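DELTA1-pyrroline-2-carboxylate reductase (Thermococcus litoralis DSM 5473, PDB 6T3E) catalyses the NAD(P)H-dependent reduction of Delta1-pyrroline-2-carboxylate to L-proline, a reaction linked to L-hydroxyproline metabolism. Local coordinates at residues K262-V267 / E314-K319; A142-A147 / C171-I176; N55-V60 / L82-A87; V46-L51 / D327-K332. One frame throughout, in Å; residues are numbered along the deposited sequence.

How the interactions relate
Along the chain, interactions 3, 2 and 1 close one after another, and all three fall between the two segments that interaction 4 brings together from near the two ends. Interactions 3 and 4 are neighbours, with centres about 9 Å apart: helices 39-54 and 324-341 pack beside the turn between strands 73-82 and 87-95 of the mixed sheet. Interaction 1 lies in the parallel sheet and interaction 2, its centre about 14 Å away, joins helices packed on it; Phe-318 packs on Ala-142. Helix 128-146 bridges the halves, because Lys-144 and Tyr-145 of interaction 2 reach Glu-47 of interaction 4. Strand 316-319 leads into helix 324-341, joining the two parts a second time.

Interaction 1 of 4, residues K262-V267 / E314-K319; sequences KSKLVV and EITLFK
Leu-265 and Leu-317 lie side by side and point the same way from two parallel strands, CD1 of Leu-265 meeting CD2 of Leu-317 at 3.7 Å. Both have CG anti to the backbone N (chi1 179° for Leu-265), which lays the branched ends along the same face, where Val-267 and the root of Lys-319 also sit. On the reverse face Phe-318 slants across Val-266, with CD1 of the ring 4.1 Å from CG1 of the valine; Ala-142 of helix 128-146 packs on the ring, and Leu-146 on Phe-318 CB and on Val-266. Beneath these side chains the register is regular: the amide of Val-266 gives an almost straight bond to Leu-317 O (N to O 2.9 Å), and Lys-319 N reaches Val-266 O at 2.8 Å. At the strand entrance Lys-264 NZ lies 3.6 Å from Glu-314 OE1, a long salt bridge to a poorly ordered glutamate whose OE1 also accepts from Glu-310 N. The amine is also bonded to Gly-308 O and paired with Glu-310. Lys-319 turns its end away from the neighbouring strand, and NZ bonds to Ser-244 OG and pairs with Asp-279. The side chain of Lys-319 is about 7 Å from the bound NADH, near it but not touching. With strand 316-319 lying between 241-244 and 264-267, the ladder continues the parallel beta sheet of a Rossmann-type dinucleotide-binding domain.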
# COMPACT_ATOMS: atom_id res chain seq x y z
N LYS B 262 -22.16 -18.85 -19.89
CA LYS B 262 -22.71 -20.19 -19.74
C LYS B 262 -22.73 -20.67 -18.29
O LYS B 262 -23.46 -21.62 -17.99
CB LYS B 262 -21.91 -21.15 -20.61
CG LYS B 262 -22.47 -22.54 -20.72
CD LYS B 262 -21.39 -23.52 -21.16
CE LYS B 262 -21.14 -23.45 -22.65
NZ LYS B 262 -21.85 -24.55 -23.37
N SER B 263 -21.99 -20.03 -17.40
CA SER B 263 -21.75 -20.58 -16.07
C SER B 263 -22.50 -19.82 -15.00
O SER B 263 -22.94 -18.68 -15.19
CB SER B 263 -20.26 -20.57 -15.72
OG SER B 263 -19.54 -21.55 -16.44
N LYS B 264 -22.64 -20.48 -13.85
CA LYS B 264 -23.09 -19.86 -12.61
C LYS B 264 -21.88 -19.19 -11.98
O LYS B 264 -20.98 -19.88 -11.49
CB LYS B 264 -23.71 -20.90 -11.69
CG LYS B 264 -24.61 -20.33 -10.60
CD LYS B 264 -24.70 -21.27 -9.41
CE LYS B 264 -26.12 -21.41 -8.93
NZ LYS B 264 -26.21 -22.37 -7.80
N LEU B 265 -21.86 -17.86 -12.00
CA LEU B 265 -20.65 -17.09 -11.74
C LEU B 265 -20.53 -16.72 -10.26
O LEU B 265 -21.40 -16.05 -9.70
CB LEU B 265 -20.64 -15.83 -12.61
CG LEU B 265 -19.46 -14.87 -12.48
CD1 LEU B 265 -18.15 -15.62 -12.66
CD2 LEU B 265 -19.58 -13.75 -13.51
N VAL B 266 -19.42 -17.13 -9.64
CA VAL B 266 -19.07 -16.72 -8.28
C VAL B 266 -17.73 -16.00 -8.35
O VAL B 266 -16.80 -16.48 -9.01
CB VAL B 266 -19.02 -17.91 -7.30
CG1 VAL B 266 -18.48 -17.46 -5.95
CG2 VAL B 266 -20.40 -18.53 -7.14
N VAL B 267 -17.63 -14.86 -7.66
CA VAL B 267 -16.43 -14.03 -7.68
C VAL B 267 -15.86 -13.97 -6.27
O VAL B 267 -16.58 -14.12 -5.29
CB VAL B 267 -16.74 -12.61 -8.21
CG1 VAL B 267 -17.33 -12.69 -9.61
CG2 VAL B 267 -17.68 -11.89 -7.26
N GLU B 314 -25.60 -27.90 -13.88
CA GLU B 314 -25.08 -26.54 -14.01
C GLU B 314 -23.56 -26.56 -14.17
O GLU B 314 -22.87 -27.49 -13.73
CB GLU B 314 -25.49 -25.67 -12.82
CG GLU B 314 -25.54 -26.34 -11.46
CD GLU B 314 -26.23 -25.48 -10.39
OE1 GLU B 314 -25.91 -25.63 -9.19
OE2 GLU B 314 -27.10 -24.66 -10.76
N ILE B 315 -23.04 -25.54 -14.85
CA ILE B 315 -21.60 -25.32 -14.95
C ILE B 315 -21.24 -24.16 -14.04
O ILE B 315 -21.79 -23.06 -14.18
CB ILE B 315 -21.17 -25.03 -16.40
CG1 ILE B 315 -21.56 -26.19 -17.31
CG2 ILE B 315 -19.68 -24.78 -16.45
CD1 ILE B 315 -20.95 -26.12 -18.66
N THR B 316 -20.35 -24.41 -13.08
CA THR B 316 -19.97 -23.43 -12.08
C THR B 316 -18.59 -22.87 -12.37
O THR B 316 -17.66 -23.62 -12.66
CB THR B 316 -19.97 -24.04 -10.67
OG1 THR B 316 -19.47 -25.39 -10.73
CG2 THR B 316 -21.38 -24.04 -10.08
N LEU B 317 -18.46 -21.55 -12.23
CA LEU B 317 -17.21 -20.85 -12.49
C LEU B 317 -16.89 -19.93 -11.32
O LEU B 317 -17.66 -19.01 -11.03
CB LEU B 317 -17.28 -20.04 -13.79
CG LEU B 317 -16.34 -18.84 -13.87
CD1 LEU B 317 -14.90 -19.31 -13.97
CD2 LEU B 317 -16.71 -17.97 -15.06
N PHE B 318 -15.74 -20.17 -10.68
CA PHE B 318 -15.23 -19.31 -9.62
C PHE B 318 -14.13 -18.44 -10.22
O PHE B 318 -13.08 -18.95 -10.63
CB PHE B 318 -14.70 -20.12 -8.44
CG PHE B 318 -13.96 -19.29 -7.42
CD1 PHE B 318 -14.56 -18.20 -6.82
CD2 PHE B 318 -12.66 -19.62 -7.05
CE1 PHE B 318 -13.89 -17.44 -5.89
CE2 PHE B 318 -11.98 -18.87 -6.11
CZ PHE B 318 -12.59 -17.77 -5.53
N LYS B 319 -14.38 -17.13 -10.27
CA LYS B 319 -13.42 -16.18 -10.82
C LYS B 319 -12.69 -15.51 -9.68
O LYS B 319 -13.32 -14.87 -8.83
CB LYS B 319 -14.12 -15.14 -11.69
CG LYS B 319 -13.13 -14.21 -12.35
CD LYS B 319 -12.22 -14.99 -13.28
CE LYS B 319 -10.76 -14.62 -13.09
NZ LYS B 319 -9.96 -15.17 -14.24

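Interaction 2 of 4, residues A142-A147 / C171-I176; sequences ATKYLA and CEVRNI
The backbones come nearest where Lys-144, in the last turn of helix 128-146, faces Val-173 at the end of helix 161-173, with CA atoms 6.0 Å apart. From the next residue, Arg-174 sends its guanidinium group to the C-terminal end of the first helix. One nitrogen does the gripping: NH2 donates to Lys-144 O at 2.9 Å and to Ala-147 O, just after the helix, at 2.7 Å, both acceptors near the edge of the flat group but somewhat tilted from its plane. Thr-143 O lies over one face instead, and its angle to NH2 is too poor for a bond. Lys-144 O, in the final turn, lies at the negative end of the helix dipole, which probably favours the cationic group there. A bend at chi2 (-70°) folds the arginine back, and NH1 donates to Val-173 O at 3.2 Å, which restrains rotation of the group. Apolar atoms fill in beside it. Val-173 CG1 touches Lys-144 CG at 3.4 Å, the two side chains crossing at about a right angle, while Thr-143 CG2 approaches the same methyl at 3.9 Å. Lys-144 NZ leads elsewhere, to a salt bridge with Glu-47 of helix 39-54. Below the helix ends, Ile-219 of strand 219-222 touches Thr-143, Ala-147 and Arg-174, and His-241 of strand 241-244 packs on Thr-143 and Ala-147, placing the contact between two helices and the parallel sheet.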
# COMPACT_ATOMS: atom_id res chain seq x y z
N ALA B 142 -13.82 -22.41 -2.46
CA ALA B 142 -14.88 -22.29 -3.45
C ALA B 142 -15.18 -23.63 -4.10
O ALA B 142 -16.34 -23.95 -4.37
CB ALA B 142 -14.51 -21.26 -4.51
N THR B 143 -14.14 -24.44 -4.34
CA THR B 143 -14.34 -25.77 -4.91
C THR B 143 -15.23 -26.64 -4.02
O THR B 143 -16.04 -27.42 -4.52
CB THR B 143 -12.98 -26.43 -5.15
OG1 THR B 143 -12.22 -25.62 -6.07
CG2 THR B 143 -13.12 -27.85 -5.71
N LYS B 144 -15.09 -26.50 -2.69
CA LYS B 144 -15.92 -27.29 -1.77
C LYS B 144 -17.41 -27.06 -1.99
O LYS B 144 -18.22 -27.98 -1.87
CB LYS B 144 -15.55 -26.96 -0.33
CG LYS B 144 -14.83 -28.07 0.40
CD LYS B 144 -14.78 -27.81 1.89
CE LYS B 144 -14.06 -26.50 2.19
NZ LYS B 144 -14.00 -26.23 3.65
N TYR B 145 -17.80 -25.81 -2.24
CA TYR B 145 -19.21 -25.46 -2.38
C TYR B 145 -19.73 -25.57 -3.80
O TYR B 145 -20.94 -25.71 -3.98
CB TYR B 145 -19.45 -24.03 -1.89
CG TYR B 145 -19.18 -23.84 -0.42
CD1 TYR B 145 -20.23 -23.83 0.49
CD2 TYR B 145 -17.89 -23.66 0.05
CE1 TYR B 145 -19.99 -23.66 1.83
CE2 TYR B 145 -17.64 -23.49 1.39
CZ TYR B 145 -18.69 -23.49 2.28
OH TYR B 145 -18.44 -23.31 3.62
N LEU B 146 -18.85 -25.50 -4.81
CA LEU B 146 -19.27 -25.36 -6.20
C LEU B 146 -19.00 -26.57 -7.08
O LEU B 146 -19.60 -26.67 -8.15
CB LEU B 146 -18.60 -24.14 -6.86
CG LEU B 146 -18.89 -22.76 -6.29
CD1 LEU B 146 -18.12 -21.69 -7.03
CD2 LEU B 146 -20.38 -22.49 -6.34
N ALA B 147 -18.12 -27.48 -6.67
CA ALA B 147 -17.73 -28.59 -7.52
C ALA B 147 -18.53 -29.84 -7.14
O ALA B 147 -18.93 -30.02 -5.99
CB ALA B 147 -16.23 -28.88 -7.40
N CYS B 171 -7.16 -31.10 -4.62
CA CYS B 171 -6.99 -32.46 -4.11
C CYS B 171 -7.33 -32.56 -2.62
O CYS B 171 -7.71 -33.64 -2.14
CB CYS B 171 -5.55 -32.93 -4.34
SG CYS B 171 -4.99 -33.06 -6.06
N GLU B 172 -7.15 -31.48 -1.86
CA GLU B 172 -7.50 -31.51 -0.45
C GLU B 172 -9.01 -31.51 -0.24
O GLU B 172 -9.47 -31.89 0.84
CB GLU B 172 -6.87 -30.32 0.29
CG GLU B 172 -5.36 -30.46 0.54
CD GLU B 172 -5.04 -31.39 1.71
OE1 GLU B 172 -5.96 -31.65 2.52
OE2 GLU B 172 -3.88 -31.84 1.82
N VAL B 173 -9.76 -31.13 -1.26
CA VAL B 173 -11.20 -30.92 -1.13
C VAL B 173 -12.01 -31.97 -1.89
O VAL B 173 -13.18 -32.20 -1.53
CB VAL B 173 -11.55 -29.49 -1.61
CG1 VAL B 173 -12.96 -29.37 -2.14
CG2 VAL B 173 -11.29 -28.48 -0.49
N ARG B 174 -11.43 -32.66 -2.87
CA ARG B 174 -12.13 -33.67 -3.66
C ARG B 174 -11.27 -34.92 -3.78
O ARG B 174 -10.07 -34.91 -3.49
CB ARG B 174 -12.48 -33.11 -5.04
CG ARG B 174 -13.53 -32.00 -5.00
CD ARG B 174 -14.89 -32.55 -4.63
NE ARG B 174 -15.94 -31.54 -4.69
CZ ARG B 174 -16.49 -30.95 -3.63
NH1 ARG B 174 -16.09 -31.28 -2.41
NH2 ARG B 174 -17.44 -30.04 -3.78
N ASN B 175 -11.90 -36.04 -4.15
CA ASN B 175 -11.18 -37.31 -4.33
C ASN B 175 -10.70 -37.42 -5.78
O ASN B 175 -11.08 -38.30 -6.54
CB ASN B 175 -12.07 -38.49 -3.94
CG ASN B 175 -12.11 -38.73 -2.43
OD1 ASN B 175 -11.08 -38.82 -1.77
ND2 ASN B 175 -13.32 -38.83 -1.88
N ILE B 176 -9.80 -36.50 -6.14
CA ILE B 176 -9.27 -36.43 -7.49
C ILE B 176 -8.44 -37.68 -7.78
O ILE B 176 -7.64 -38.12 -6.94
CB ILE B 176 -8.45 -35.14 -7.67
CG1 ILE B 176 -9.27 -33.94 -7.22
CG2 ILE B 176 -8.03 -34.94 -9.11
CD1 ILE B 176 -10.41 -33.59 -8.15

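Interaction 3 of 4, residues N55-V60 / L82-A87; sequences NGKAKV and LEDSEA
The carboxylate of Glu-83 brings OE1 over one face of the peptide that joins Lys-57 to Ala-58, with OE1 3.3 Å from Lys-57 C. The carboxylate of Asp-84 is met at a slant by the methylenes of Lys-57: OD2 sits 3.3 Å from Lys-57 CG, while OD1 turns to the outer part of the chain. These groups border an antiparallel beta meander, here at the turn between strands 73-82 and 87-95, in which Glu-86 and Ala-87 both face Leu-82 as a G1 beta bulge. Strand 58-68 begins just after helix 39-54, which ends in a Schellman motif with Gly-56 as its positive-phi residue. Ala-58 and Leu-82 form a non-hydrogen-bonded antiparallel pair, and on their shared face Ala-58 CB meets Leu-82 CD2 at 3.7 Å. Next to them Glu-83 N donates to Lys-57 O at 3.2 Å, an almost straight bond (166°) whose donor is tilted 20° from the carbonyl plane. Opposite charges may add a looser attraction, since Lys-57 NZ remains 4.1 Å from Asp-84 OD1, beyond a salt bridge. Lys-59 also has Glu-83 nearby, but its amine is taken by the second subunit, with a hydrogen bond to Glu-67 O and a salt bridge to Glu-69 there. Glu-83 O likewise accepts from Lys-70 NZ of that subunit, so the turn takes part in the dimer contact. The Lys-59 chain stays extended beyond CG, and across the two segments its CE comes nearest to Glu-83 OE2, at 4.1 Å.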
# COMPACT_ATOMS: atom_id res chain seq x y z
N ASN B 55 -19.38 -10.82 8.08
CA ASN B 55 -19.96 -10.30 9.32
C ASN B 55 -19.58 -8.86 9.60
O ASN B 55 -19.83 -8.38 10.72
CB ASN B 55 -19.55 -11.19 10.50
CG ASN B 55 -20.07 -12.61 10.37
OD1 ASN B 55 -21.14 -12.85 9.81
ND2 ASN B 55 -19.30 -13.56 10.88
N GLY B 56 -19.02 -8.15 8.62
CA GLY B 56 -18.65 -6.75 8.78
C GLY B 56 -17.44 -6.49 9.63
O GLY B 56 -17.25 -5.36 10.11
N LYS B 57 -16.59 -7.50 9.83
CA LYS B 57 -15.41 -7.37 10.67
C LYS B 57 -14.11 -7.26 9.86
O LYS B 57 -13.04 -7.59 10.38
CB LYS B 57 -15.32 -8.56 11.63
CG LYS B 57 -16.43 -8.60 12.65
CD LYS B 57 -16.36 -7.40 13.58
CE LYS B 57 -17.35 -7.52 14.75
NZ LYS B 57 -16.96 -6.67 15.92
N ALA B 58 -14.19 -6.81 8.61
CA ALA B 58 -13.01 -6.66 7.76
C ALA B 58 -13.02 -5.30 7.10
O ALA B 58 -14.06 -4.81 6.64
CB ALA B 58 -12.96 -7.74 6.68
N LYS B 59 -11.84 -4.69 7.03
CA LYS B 59 -11.64 -3.45 6.31
C LYS B 59 -10.73 -3.75 5.12
O LYS B 59 -9.51 -3.84 5.26
CB LYS B 59 -11.07 -2.37 7.22
CG LYS B 59 -12.11 -1.71 8.07
CD LYS B 59 -11.53 -0.55 8.84
CE LYS B 59 -12.61 0.10 9.68
NZ LYS B 59 -12.03 1.04 10.68
N VAL B 60 -11.33 -3.89 3.94
CA VAL B 60 -10.61 -4.21 2.70
C VAL B 60 -10.87 -3.12 1.66
O VAL B 60 -11.74 -3.29 0.79
CB VAL B 60 -11.02 -5.57 2.14
CG1 VAL B 60 -9.92 -6.10 1.18
CG2 VAL B 60 -11.32 -6.55 3.25
N LEU B 82 -8.26 -7.25 9.62
CA LEU B 82 -9.30 -8.14 10.13
C LEU B 82 -9.31 -7.98 11.64
O LEU B 82 -8.37 -8.41 12.32
CB LEU B 82 -9.06 -9.59 9.71
CG LEU B 82 -8.64 -9.80 8.26
CD1 LEU B 82 -8.63 -11.28 7.93
CD2 LEU B 82 -9.56 -9.03 7.33
N GLU B 83 -10.39 -7.39 12.15
CA GLU B 83 -10.40 -6.87 13.51
C GLU B 83 -10.63 -7.97 14.53
O GLU B 83 -10.04 -7.92 15.62
CB GLU B 83 -11.46 -5.78 13.62
CG GLU B 83 -11.47 -4.85 12.40
CD GLU B 83 -12.74 -4.05 12.21
OE1 GLU B 83 -13.74 -4.62 11.72
OE2 GLU B 83 -12.73 -2.83 12.52
N ASP B 84 -11.42 -8.99 14.20
CA ASP B 84 -11.57 -10.13 15.11
C ASP B 84 -10.27 -10.92 15.20
O ASP B 84 -9.80 -11.24 16.30
CB ASP B 84 -12.71 -11.02 14.63
CG ASP B 84 -14.06 -10.49 15.04
OD1 ASP B 84 -14.12 -9.61 15.93
OD2 ASP B 84 -15.07 -10.94 14.46
N SER B 85 -9.67 -11.26 14.06
CA SER B 85 -8.41 -11.97 14.05
C SER B 85 -7.23 -11.08 14.41
O SER B 85 -6.14 -11.60 14.68
CB SER B 85 -8.18 -12.62 12.68
OG SER B 85 -8.96 -13.80 12.55
N GLU B 86 -7.42 -9.76 14.43
CA GLU B 86 -6.35 -8.81 14.70
C GLU B 86 -5.17 -9.04 13.77
O GLU B 86 -4.02 -9.18 14.19
CB GLU B 86 -5.93 -8.86 16.17
CG GLU B 86 -6.99 -8.37 17.12
CD GLU B 86 -7.07 -6.85 17.20
OE1 GLU B 86 -6.69 -6.18 16.21
OE2 GLU B 86 -7.51 -6.32 18.26
N ALA B 87 -5.47 -9.10 12.48
CA ALA B 87 -4.49 -9.24 11.42
C ALA B 87 -4.50 -7.94 10.62
O ALA B 87 -5.47 -7.64 9.93
CB ALA B 87 -4.83 -10.43 10.52

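Interaction 4 of 4, residues V46-L51 / D327-K332; sequences VERAFL and DAITAK
Van der Waals contact carries the meeting of helices 39-54 and 324-341, with Ile-329 and Ala-49 at its middle. Their CA atoms lie 6.2 Å apart, while the axes of the two short helical segments pass at 9.0 Å and run at 131° to each other. Ala-49 CB meets Ile-329 CG2 at 3.7 Å, and the small methyl lets the isoleucine approach the helix surface closely. The torsion chi1 of Ile-329 (-165°) sets CG1 anti to the backbone N and leaves CG2 between that N and the carbonyl carbon, from where this methyl reaches both Ala-49 and Val-46. Its distance to Val-46 CA is 4.0 Å, while Val-46 CG2 stands 4.2 Å from the same methyl. The other branch of the isoleucine runs outward: CD1 comes within 4.4 Å of Arg-48 CD, and Ser-85, in the turn of the mixed sheet, touches Ile-329 from the loop side.

Polar residues contribute van der Waals contact rather than hydrogen bonds. Thr-330 OG1 lies near Val-46 CG2 at 4.1 Å, but its hydrogen bond goes back to Glu-326 O of its own helix. Arg-48 offers its aliphatic part here, and its charged end is paired with Glu-52 one turn along. Asp-327 of the same segment as Ile-329 pairs with Lys-91 and Arg-134 of the proline pocket, so the packed helix probably also braces that site. No hydrogen bond or salt bridge joins the two segments, so the packing depends on the shape of aliphatic surfaces, while the polar ends of Thr-330 and Arg-48 find partners within their own helices.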
# COMPACT_ATOMS: atom_id res chain seq x y z
N VAL B 46 -8.41 -19.18 5.18
CA VAL B 46 -8.99 -18.30 4.18
C VAL B 46 -10.52 -18.35 4.27
O VAL B 46 -11.21 -17.33 4.10
CB VAL B 46 -8.48 -18.66 2.77
CG1 VAL B 46 -9.36 -18.00 1.71
CG2 VAL B 46 -7.02 -18.24 2.58
N GLU B 47 -11.07 -19.52 4.59
CA GLU B 47 -12.52 -19.62 4.76
C GLU B 47 -13.00 -18.75 5.92
O GLU B 47 -14.03 -18.06 5.80
CB GLU B 47 -12.92 -21.07 4.98
CG GLU B 47 -14.40 -21.28 5.07
CD GLU B 47 -14.81 -22.71 4.73
OE1 GLU B 47 -13.92 -23.61 4.69
OE2 GLU B 47 -16.02 -22.91 4.46
N ARG B 48 -12.27 -18.75 7.03
CA ARG B 48 -12.65 -17.93 8.18
C ARG B 48 -12.51 -16.45 7.88
O ARG B 48 -13.30 -15.63 8.37
CB ARG B 48 -11.80 -18.32 9.40
CG ARG B 48 -12.13 -17.51 10.64
CD ARG B 48 -10.90 -17.01 11.42
NE ARG B 48 -11.23 -16.57 12.79
CZ ARG B 48 -12.02 -15.54 13.09
NH1 ARG B 48 -12.58 -14.80 12.14
NH2 ARG B 48 -12.26 -15.25 14.37
N ALA B 49 -11.51 -16.09 7.06
CA ALA B 49 -11.31 -14.69 6.70
C ALA B 49 -12.50 -14.14 5.93
O ALA B 49 -12.89 -12.98 6.11
CB ALA B 49 -10.03 -14.55 5.89
N PHE B 50 -13.08 -14.96 5.05
CA PHE B 50 -14.26 -14.54 4.29
C PHE B 50 -15.50 -14.52 5.17
O PHE B 50 -16.37 -13.65 4.99
CB PHE B 50 -14.46 -15.46 3.09
CG PHE B 50 -13.62 -15.08 1.90
CD1 PHE B 50 -14.01 -14.03 1.08
CD2 PHE B 50 -12.44 -15.74 1.63
CE1 PHE B 50 -13.25 -13.67 0.00
CE2 PHE B 50 -11.66 -15.38 0.54
CZ PHE B 50 -12.06 -14.34 -0.28
N LEU B 51 -15.62 -15.44 6.12
CA LEU B 51 -16.71 -15.36 7.08
C LEU B 51 -16.58 -14.11 7.92
O LEU B 51 -17.58 -13.42 8.19
CB LEU B 51 -16.73 -16.60 7.96
CG LEU B 51 -17.79 -16.62 9.08
CD1 LEU B 51 -19.19 -16.48 8.51
CD2 LEU B 51 -17.66 -17.89 9.90
N ASP B 327 -4.23 -12.66 2.36
CA ASP B 327 -2.85 -12.46 2.79
C ASP B 327 -2.79 -12.23 4.29
O ASP B 327 -1.94 -12.81 4.97
CB ASP B 327 -2.22 -11.31 2.02
CG ASP B 327 -2.43 -11.42 0.52
OD1 ASP B 327 -2.00 -12.44 -0.08
OD2 ASP B 327 -3.03 -10.49 -0.06
N ALA B 328 -3.70 -11.42 4.84
CA ALA B 328 -3.62 -11.11 6.26
C ALA B 328 -3.88 -12.35 7.12
O ALA B 328 -3.18 -12.58 8.10
CB ALA B 328 -4.58 -9.98 6.63
N ILE B 329 -4.88 -13.15 6.76
CA ILE B 329 -5.17 -14.33 7.57
C ILE B 329 -4.05 -15.36 7.45
O ILE B 329 -3.75 -16.08 8.40
CB ILE B 329 -6.55 -14.92 7.21
CG1 ILE B 329 -7.00 -15.90 8.29
CG2 ILE B 329 -6.53 -15.60 5.86
CD1 ILE B 329 -7.29 -15.23 9.60
N THR B 330 -3.43 -15.45 6.27
CA THR B 330 -2.32 -16.38 6.12
C THR B 330 -1.04 -15.85 6.79
O THR B 330 -0.35 -16.60 7.49
CB THR B 330 -2.11 -16.66 4.64
OG1 THR B 330 -3.31 -17.25 4.12
CG2 THR B 330 -0.96 -17.61 4.42
N ALA B 331 -0.76 -14.55 6.66
CA ALA B 331 0.42 -13.97 7.30
C ALA B 331 0.35 -14.07 8.81
O ALA B 331 1.35 -14.38 9.46
CB ALA B 331 0.59 -12.52 6.90
N LYS B 332 -0.83 -13.83 9.39
CA LYS B 332 -0.94 -13.91 10.84
C LYS B 332 -0.89 -15.36 11.30
O LYS B 332 -0.25 -15.68 12.31
CB LYS B 332 -2.22 -13.24 11.32
CG LYS B 332 -2.41 -13.17 12.85
CD LYS B 332 -1.84 -11.86 13.47
CE LYS B 332 -2.03 -11.76 15.01
NZ LYS B 332 -0.85 -11.16 15.73